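Local coordinates for uncharacterized protein (Pyrococcus horikoshii, PDB 2P8T), which is of unknown function, has a helix-turn-helix-type N-terminal domain and may bind ATP, perhaps with aminoacyl-tRNA ligase activity, at residues A[80-88]-A[97-105]; A[26-34]-A[66-74]. One frame throughout, in Å; residues are numbered along the deposited sequence.

Contact 1: residues A[80-88]-A[97-105]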
loop_
_atom_site.group_PDB
_atom_site.type_symbol
_atom_site.label_atom_id
_atom_site.label_comp_id
_atom_site.label_asym_id
_atom_site.label_seq_id
_atom_site.Cartn_x
_atom_site.Cartn_y
_atom_site.Cartn_z
ATOM N N LEU A 80 6.966 5.096 7.484
ATOM C CA LEU A 80 5.788 4.703 6.687
ATOM C C LEU A 80 4.727 4.027 7.534
ATOM O O LEU A 80 3.529 4.308 7.388
ATOM C CB LEU A 80 6.166 3.778 5.521
ATOM C CG LEU A 80 6.836 4.451 4.326
ATOM C CD1 LEU A 80 7.228 3.388 3.290
ATOM C CD2 LEU A 80 5.897 5.490 3.687
ATOM N N LEU A 81 5.178 3.175 8.451
ATOM C CA LEU A 81 4.273 2.454 9.334
ATOM C C LEU A 81 3.668 3.329 10.419
ATOM O O LEU A 81 2.719 2.912 11.090
ATOM C CB LEU A 81 4.968 1.255 9.945
ATOM C CG LEU A 81 5.106 0.040 9.049
ATOM C CD1 LEU A 81 5.912 -0.982 9.810
ATOM C CD2 LEU A 81 3.749 -0.530 8.638
ATOM N N SER A 82 4.198 4.536 10.596
ATOM C CA SER A 82 3.538 5.536 11.448
ATOM C C SER A 82 2.298 6.151 10.786
ATOM O O SER A 82 1.438 6.691 11.482
ATOM C CB SER A 82 4.505 6.650 11.895
ATOM O OG SER A 82 4.723 7.636 10.883
ATOM N N MET A 83 2.208 6.088 9.458
ATOM C CA MET A 83 1.090 6.709 8.746
ATOM C C MET A 83 0.173 5.705 8.034
ATOM O O MET A 83 -0.923 6.062 7.589
ATOM C CB MET A 83 1.566 7.849 7.809
ATOM C CG MET A 83 2.505 7.511 6.626
ATOM S SD MET A 83 3.281 8.986 5.795
ATOM C CE MET A 83 4.575 9.321 6.975
ATOM N N PHE A 84 0.652 4.464 7.936
ATOM C CA PHE A 84 -0.049 3.348 7.294
ATOM C C PHE A 84 0.060 2.091 8.138
ATOM O O PHE A 84 0.996 1.927 8.926
ATOM C CB PHE A 84 0.561 3.024 5.922
ATOM C CG PHE A 84 0.644 4.200 4.996
ATOM C CD1 PHE A 84 -0.510 4.868 4.587
ATOM C CD2 PHE A 84 1.881 4.637 4.532
ATOM C CE1 PHE A 84 -0.436 5.958 3.742
ATOM C CE2 PHE A 84 1.970 5.701 3.666
ATOM C CZ PHE A 84 0.808 6.379 3.276
ATOM N N SER A 85 -0.895 1.187 7.966
ATOM C CA SER A 85 -0.773 -0.153 8.538
ATOM C C SER A 85 0.090 -0.993 7.615
ATOM O O SER A 85 0.352 -0.591 6.481
ATOM C CB SER A 85 -2.150 -0.788 8.689
ATOM O OG SER A 85 -2.803 -0.921 7.426
ATOM N N GLU A 86 0.564 -2.141 8.091
ATOM C CA GLU A 86 1.124 -3.148 7.188
ATOM C C GLU A 86 0.056 -3.551 6.150
ATOM O O GLU A 86 -1.029 -3.950 6.540
ATOM C CB GLU A 86 1.557 -4.399 7.968
ATOM C CG GLU A 86 2.766 -4.200 8.895
ATOM C CD GLU A 86 4.108 -4.145 8.154
ATOM O OE1 GLU A 86 4.139 -4.355 6.914
ATOM O OE2 GLU A 86 5.145 -3.919 8.840
ATOM N N PRO A 87 0.361 -3.459 4.832
ATOM C CA PRO A 87 -0.623 -3.932 3.831
ATOM C C PRO A 87 -0.954 -5.405 4.050
ATOM O O PRO A 87 -0.054 -6.204 4.324
ATOM C CB PRO A 87 0.099 -3.721 2.494
ATOM C CG PRO A 87 1.056 -2.576 2.782
ATOM C CD PRO A 87 1.559 -2.889 4.185
ATOM N N ILE A 88 -2.235 -5.757 3.970
ATOM C CA ILE A 88 -2.637 -7.139 4.224
ATOM C C ILE A 88 -3.469 -7.700 3.079
ATOM O O ILE A 88 -4.293 -7.004 2.506
ATOM C CB ILE A 88 -3.329 -7.297 5.610
ATOM C CG1 ILE A 88 -3.604 -8.771 5.951
ATOM C CG2 ILE A 88 -4.578 -6.468 5.698
ATOM C CD1 ILE A 88 -2.376 -9.579 6.211
ATOM N N GLY A 97 -7.092 -9.051 -3.097
ATOM C CA GLY A 97 -7.164 -7.670 -2.667
ATOM C C GLY A 97 -6.106 -7.298 -1.645
ATOM O O GLY A 97 -5.378 -8.160 -1.140
ATOM N N ILE A 98 -6.045 -6.006 -1.322
ATOM C CA ILE A 98 -5.113 -5.490 -0.333
ATOM C C ILE A 98 -5.837 -4.416 0.494
ATOM O O ILE A 98 -6.560 -3.591 -0.054
ATOM C CB ILE A 98 -3.855 -4.878 -1.027
ATOM C CG1 ILE A 98 -2.950 -5.981 -1.585
ATOM C CG2 ILE A 98 -3.081 -3.940 -0.075
ATOM C CD1 ILE A 98 -2.082 -6.658 -0.506
ATOM N N ALA A 99 -5.662 -4.463 1.809
ATOM C CA ALA A 99 -6.194 -3.442 2.681
ATOM C C ALA A 99 -5.022 -2.701 3.314
ATOM O O ALA A 99 -4.037 -3.332 3.746
ATOM C CB ALA A 99 -7.099 -4.056 3.772
ATOM N N ILE A 100 -5.120 -1.374 3.301
ATOM C CA ILE A 100 -4.167 -0.497 3.982
ATOM C C ILE A 100 -4.933 0.544 4.807
ATOM O O ILE A 100 -5.789 1.270 4.290
ATOM C CB ILE A 100 -3.200 0.224 2.985
ATOM C CG1 ILE A 100 -2.508 -0.781 2.052
ATOM C CG2 ILE A 100 -2.194 1.101 3.751
ATOM C CD1 ILE A 100 -1.588 -0.136 0.974
ATOM N N VAL A 101 -4.608 0.626 6.092
ATOM C CA VAL A 101 -5.168 1.644 6.974
ATOM C C VAL A 101 -4.314 2.887 6.799
ATOM O O VAL A 101 -3.068 2.810 6.847
ATOM C CB VAL A 101 -5.123 1.217 8.462
ATOM C CG1 VAL A 101 -5.667 2.324 9.392
ATOM C CG2 VAL A 101 -5.853 -0.089 8.677
ATOM N N VAL A 102 -4.975 4.018 6.591
ATOM C CA VAL A 102 -4.298 5.322 6.545
ATOM C C VAL A 102 -4.604 6.074 7.847
ATOM O O VAL A 102 -5.761 6.367 8.158
ATOM C CB VAL A 102 -4.753 6.172 5.342
ATOM C CG1 VAL A 102 -3.996 7.489 5.310
ATOM C CG2 VAL A 102 -4.548 5.404 4.037
ATOM N N LYS A 103 -3.546 6.376 8.595
ATOM C CA LYS A 103 -3.663 6.957 9.914
ATOM C C LYS A 103 -3.803 8.450 9.809
ATOM O O LYS A 103 -3.145 9.073 8.985
ATOM C CB LYS A 103 -2.455 6.554 10.774
ATOM C CG LYS A 103 -2.489 5.072 11.114
ATOM C CD LYS A 103 -1.114 4.426 11.185
ATOM C CE LYS A 103 -1.251 2.988 11.659
ATOM N NZ LYS A 103 0.034 2.231 11.712
ATOM N N ASN A 104 -4.668 9.013 10.652
ATOM C CA ASN A 104 -5.046 10.437 10.613
ATOM C C ASN A 104 -5.123 11.019 9.194
ATOM O O ASN A 104 -4.348 11.919 8.858
ATOM C CB ASN A 104 -4.140 11.292 11.538
ATOM C CG ASN A 104 -4.574 12.779 11.592
ATOM O OD1 ASN A 104 -5.762 13.090 11.738
ATOM N ND2 ASN A 104 -3.608 13.687 11.451
ATOM N N PRO A 105 -6.062 10.506 8.357
ATOM C CA PRO A 105 -6.165 10.929 6.963
ATOM C C PRO A 105 -6.720 12.340 6.835
ATOM O O PRO A 105 -7.340 12.843 7.778
ATOM C CB PRO A 105 -7.168 9.930 6.371
ATOM C CG PRO A 105 -8.037 9.567 7.544
ATOM C CD PRO A 105 -7.090 9.498 8.691
HETATM O O HOH W 1 -3.598 -3.141 6.333
#
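Residues 83-88 run antiparallel beside strand 95-102, bridged at Phe84-Val102 and again at Ile88-Ala99, with the register slipping by one residue between the two. This is where the chain leaving helix 71-81 enters the first hairpin of the five-stranded antiparallel sheet: Ile88 opens edge strand 88-92, and its N and O form a hydrogen-bonded pair with Ala99, both N-O distances 3.0 Å. At the slip, Ser85 N still donates to Val101 O, but the return bond is taken over by a side chain: Val101 N gives a nearly straight bond to Ser85 OG (2.7 Å, 167°). A chi1 of 61° sets OG between the backbone N and carbonyl carbon of Ser85, close to Val101 CB. The same OG donates to a water, which in turn donates to Glu86 O and Ala99 O and so fills in the ladder where the backbones part. Pro87 lies against Ile100, CB to CG1 4.0 Å. On this apolar side Phe84 and Val102 lie alongside each other, CD1 to CG2 4.1 Å; Met83 CG sits over one ring face, offset toward its rim, Leu80 CD2 and Val101 O meet the edge, and Phe25 and Ala183 bring in helices 17-26 and 172-187. Lys103 closes the other end. Its N binds Met83 O, and its side chain folds back over residues 81-84, with CD 3.4 Å from Ser82 O. There NZ, also salt-bridged to Asp157, is gripped by Leu81 O at 2.8 Å and by Phe84 O, which it meets from above the carbonyl plane at 3.0 Å.

Contact 2: residues A[26-34]-A[66-74]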
loop_
_atom_site.group_PDB
_atom_site.type_symbol
_atom_site.label_atom_id
_atom_site.label_comp_id
_atom_site.label_asym_id
_atom_site.label_seq_id
_atom_site.Cartn_x
_atom_site.Cartn_y
_atom_site.Cartn_z
ATOM N N LEU A 26 7.562 -4.355 0.987
ATOM C CA LEU A 26 7.889 -5.773 0.775
ATOM C C LEU A 26 9.103 -6.231 1.561
ATOM O O LEU A 26 9.130 -7.356 2.068
ATOM C CB LEU A 26 8.083 -6.083 -0.716
ATOM C CG LEU A 26 6.828 -6.148 -1.587
ATOM C CD1 LEU A 26 7.199 -6.238 -3.073
ATOM C CD2 LEU A 26 5.908 -7.298 -1.185
ATOM N N LEU A 27 10.095 -5.351 1.674
ATOM C CA LEU A 27 11.372 -5.683 2.311
ATOM C C LEU A 27 11.351 -5.707 3.849
ATOM O O LEU A 27 12.371 -5.463 4.502
ATOM C CB LEU A 27 12.495 -4.780 1.760
ATOM C CG LEU A 27 12.947 -5.047 0.315
ATOM C CD1 LEU A 27 14.047 -4.082 -0.112
ATOM C CD2 LEU A 27 13.418 -6.486 0.102
ATOM N N LYS A 28 10.192 -6.005 4.435
ATOM C CA LYS A 28 10.115 -6.306 5.870
ATOM C C LYS A 28 10.953 -7.548 6.155
ATOM O O LYS A 28 11.468 -7.730 7.274
ATOM C CB LYS A 28 8.666 -6.523 6.313
ATOM C CG LYS A 28 7.949 -7.678 5.620
ATOM C CD LYS A 28 6.430 -7.565 5.748
ATOM C CE LYS A 28 5.945 -7.730 7.188
ATOM N NZ LYS A 28 5.973 -9.160 7.631
ATOM N N GLU A 29 11.071 -8.391 5.129
ATOM C CA GLU A 29 11.977 -9.535 5.117
ATOM C C GLU A 29 12.964 -9.398 3.940
ATOM O O GLU A 29 12.597 -8.857 2.883
ATOM C CB GLU A 29 11.183 -10.846 5.002
ATOM C CG GLU A 29 10.613 -11.150 3.604
ATOM C CD GLU A 29 9.678 -12.352 3.580
ATOM O OE1 GLU A 29 9.637 -13.102 4.587
ATOM O OE2 GLU A 29 8.978 -12.546 2.552
ATOM N N PRO A 30 14.219 -9.871 4.120
ATOM C CA PRO A 30 15.163 -9.890 2.996
ATOM C C PRO A 30 14.581 -10.642 1.805
ATOM O O PRO A 30 14.009 -11.717 1.984
ATOM C CB PRO A 30 16.384 -10.630 3.565
ATOM C CG PRO A 30 15.912 -11.286 4.834
ATOM C CD PRO A 30 14.842 -10.381 5.356
ATOM N N LEU A 31 14.692 -10.067 0.608
ATOM C CA LEU A 31 14.123 -10.669 -0.606
ATOM C C LEU A 31 15.075 -10.597 -1.798
ATOM O O LEU A 31 15.850 -9.650 -1.926
ATOM C CB LEU A 31 12.795 -10.002 -0.994
ATOM C CG LEU A 31 11.465 -10.355 -0.308
ATOM C CD1 LEU A 31 10.326 -9.569 -0.946
ATOM C CD2 LEU A 31 11.165 -11.840 -0.377
ATOM N N GLY A 32 14.992 -11.595 -2.673
ATOM C CA GLY A 32 15.770 -11.614 -3.908
ATOM C C GLY A 32 15.105 -10.811 -5.007
ATOM O O GLY A 32 13.900 -10.560 -4.956
ATOM N N ARG A 33 15.895 -10.415 -6.003
ATOM C CA ARG A 33 15.418 -9.579 -7.111
ATOM C C ARG A 33 14.292 -10.187 -7.955
ATOM O O ARG A 33 13.422 -9.462 -8.444
ATOM C CB ARG A 33 16.583 -9.126 -8.003
ATOM C CG ARG A 33 17.767 -10.090 -8.061
ATOM C CD ARG A 33 18.828 -9.612 -9.050
ATOM N NE ARG A 33 18.283 -9.498 -10.403
ATOM C CZ ARG A 33 18.219 -10.501 -11.277
ATOM N NH1 ARG A 33 18.676 -11.705 -10.953
ATOM N NH2 ARG A 33 17.697 -10.298 -12.478
ATOM N N LYS A 34 14.303 -11.508 -8.121
ATOM C CA LYS A 34 13.265 -12.184 -8.905
ATOM C C LYS A 34 11.936 -12.287 -8.140
ATOM O O LYS A 34 10.868 -12.182 -8.747
ATOM C CB LYS A 34 13.744 -13.561 -9.392
ATOM C CG LYS A 34 12.951 -14.112 -10.574
ATOM C CD LYS A 34 13.580 -15.382 -11.143
ATOM C CE LYS A 34 12.594 -16.151 -12.021
ATOM N NZ LYS A 34 11.458 -16.723 -11.232
ATOM N N GLY A 66 19.591 -12.231 -0.511
ATOM C CA GLY A 66 18.534 -11.261 -0.799
ATOM C C GLY A 66 18.814 -9.855 -0.307
ATOM O O GLY A 66 19.741 -9.614 0.475
ATOM N N HIS A 67 17.980 -8.923 -0.763
ATOM C CA HIS A 67 18.129 -7.515 -0.446
ATOM C C HIS A 67 17.450 -7.192 0.877
ATOM O O HIS A 67 16.387 -7.730 1.198
ATOM C CB HIS A 67 17.558 -6.656 -1.581
ATOM C CG HIS A 67 18.187 -6.925 -2.912
ATOM N ND1 HIS A 67 19.202 -6.148 -3.424
ATOM C CD2 HIS A 67 17.970 -7.905 -3.821
ATOM C CE1 HIS A 67 19.566 -6.622 -4.603
ATOM N NE2 HIS A 67 18.841 -7.694 -4.863
ATOM N N PHE A 68 18.082 -6.340 1.663
ATOM C CA PHE A 68 17.494 -5.944 2.929
ATOM C C PHE A 68 17.661 -4.469 3.147
ATOM O O PHE A 68 18.524 -3.829 2.548
ATOM C CB PHE A 68 18.122 -6.701 4.099
ATOM C CG PHE A 68 19.596 -6.489 4.222
ATOM C CD1 PHE A 68 20.104 -5.541 5.098
ATOM C CD2 PHE A 68 20.477 -7.225 3.440
ATOM C CE1 PHE A 68 21.483 -5.329 5.205
ATOM C CE2 PHE A 68 21.846 -7.024 3.530
ATOM C CZ PHE A 68 22.355 -6.075 4.426
ATOM N N LEU A 69 16.838 -3.954 4.046
ATOM C CA LEU A 69 16.844 -2.563 4.416
ATOM C C LEU A 69 18.026 -2.254 5.320
ATOM O O LEU A 69 18.319 -2.997 6.261
ATOM C CB LEU A 69 15.514 -2.195 5.099
ATOM C CG LEU A 69 14.270 -2.153 4.203
ATOM C CD1 LEU A 69 13.003 -2.073 5.053
ATOM C CD2 LEU A 69 14.301 -0.997 3.221
ATOM N N THR A 70 18.716 -1.168 5.003
ATOM C CA THR A 70 19.792 -0.631 5.831
ATOM C C THR A 70 19.154 0.079 7.028
ATOM O O THR A 70 17.926 0.108 7.144
ATOM C CB THR A 70 20.606 0.407 5.054
ATOM O OG1 THR A 70 19.755 1.530 4.755
ATOM C CG2 THR A 70 21.171 -0.188 3.739
ATOM N N LEU A 71 19.978 0.679 7.889
ATOM C CA LEU A 71 19.459 1.492 8.997
ATOM C C LEU A 71 18.635 2.682 8.478
ATOM O O LEU A 71 17.544 2.962 8.986
ATOM C CB LEU A 71 20.583 1.937 9.929
ATOM C CG LEU A 71 21.373 0.760 10.538
ATOM C CD1 LEU A 71 22.560 1.258 11.374
ATOM C CD2 LEU A 71 20.490 -0.217 11.336
ATOM N N LYS A 72 19.131 3.333 7.430
ATOM C CA LYS A 72 18.343 4.368 6.738
ATOM C C LYS A 72 17.021 3.804 6.185
ATOM O O LYS A 72 15.959 4.420 6.373
ATOM C CB LYS A 72 19.187 5.019 5.632
ATOM C CG LYS A 72 18.457 6.102 4.854
ATOM C CD LYS A 72 19.267 6.565 3.677
ATOM C CE LYS A 72 18.430 7.496 2.790
ATOM N NZ LYS A 72 19.271 8.027 1.675
ATOM N N GLY A 73 17.072 2.640 5.530
ATOM C CA GLY A 73 15.875 2.000 4.980
ATOM C C GLY A 73 14.846 1.616 6.045
ATOM O O GLY A 73 13.641 1.772 5.842
ATOM N N LYS A 74 15.334 1.106 7.181
ATOM C CA LYS A 74 14.478 0.803 8.334
ATOM C C LYS A 74 13.823 2.039 8.961
ATOM O O LYS A 74 12.663 1.972 9.394
ATOM C CB LYS A 74 15.284 0.049 9.406
ATOM C CG LYS A 74 14.474 -0.307 10.653
ATOM C CD LYS A 74 13.544 -1.504 10.379
ATOM C CE LYS A 74 13.054 -2.141 11.676
ATOM N NZ LYS A 74 12.120 -1.267 12.409
HETATM O O HOH W 2 14.873 -5.826 5.094
#
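Gly66 CA, next to strand 67-69, packs 3.3 Å from Leu31 O, so tightly that a CB would run into Leu31 C. The setting is a winged-helix domain: the extended residues before helix 33-40 pair with strand 67-69, whose other neighbour is strand 60-62. His67 makes the single antiparallel bridge. Its O accepts Leu31 N at 2.9 Å in the carbonyl plane, on a lone pair, while its N reaches Leu31 O from above that carbonyl's plane at 2.5 Å, a length short enough to be doubtful. With CG anti to its own carbonyl carbon (chi1 -57°), the imidazole turns its CD2 edge to Leu31 O, 3.3 Å away in the ring plane. NE2 lies 4.1 Å from Arg33 CB, beside the first turn of helix 33-40; the guanidinium leads off to a salt bridge with Glu44. An alanine here would probably leave Arg33 CB and CG without the ring beside them, opening a gap beside the N-terminus of that helix. Phe68 adds a looser touch, CB to Pro30 CB 4.3 Å. Leu69 then bends inward: CG sits 4.0 Å from Leu27 CB, and a water linking Leu69 N to Leu27 O bridges the backbones beyond the paired residues. Thr70 caps helix 71-81, its OG1 accepting Gly73 N at 3.0 Å. Since the bond from Leu31 N to His67 O, the water and the packed leucines join the two segments, with a ring edge adding to them, the union probably depends little on charge.

How the contacts relate
Contact 2 ties the wing of the N-terminal domain to its helices, and contact 1 starts the sheet of the following domain; their centres are 19 Å apart. Helix 71-81 joins them in series, beginning within 66-74 and ending in 80-88. Their segments also meet directly, Glu86 OE1 lying 3.8 Å from Lys28 CE. Arg77, between them on the helix, salt-bridges Glu86 and touches Lys28 and Leu69. Helix 17-26 is a second link: it leads into 26-34, while its Phe25 packs on Phe84 and Pro87. The centre of contact 1 lies about 7 Å from the centre of the chain, that of contact 2 about 16 Å, nearer the surface. No ligand site is established for either.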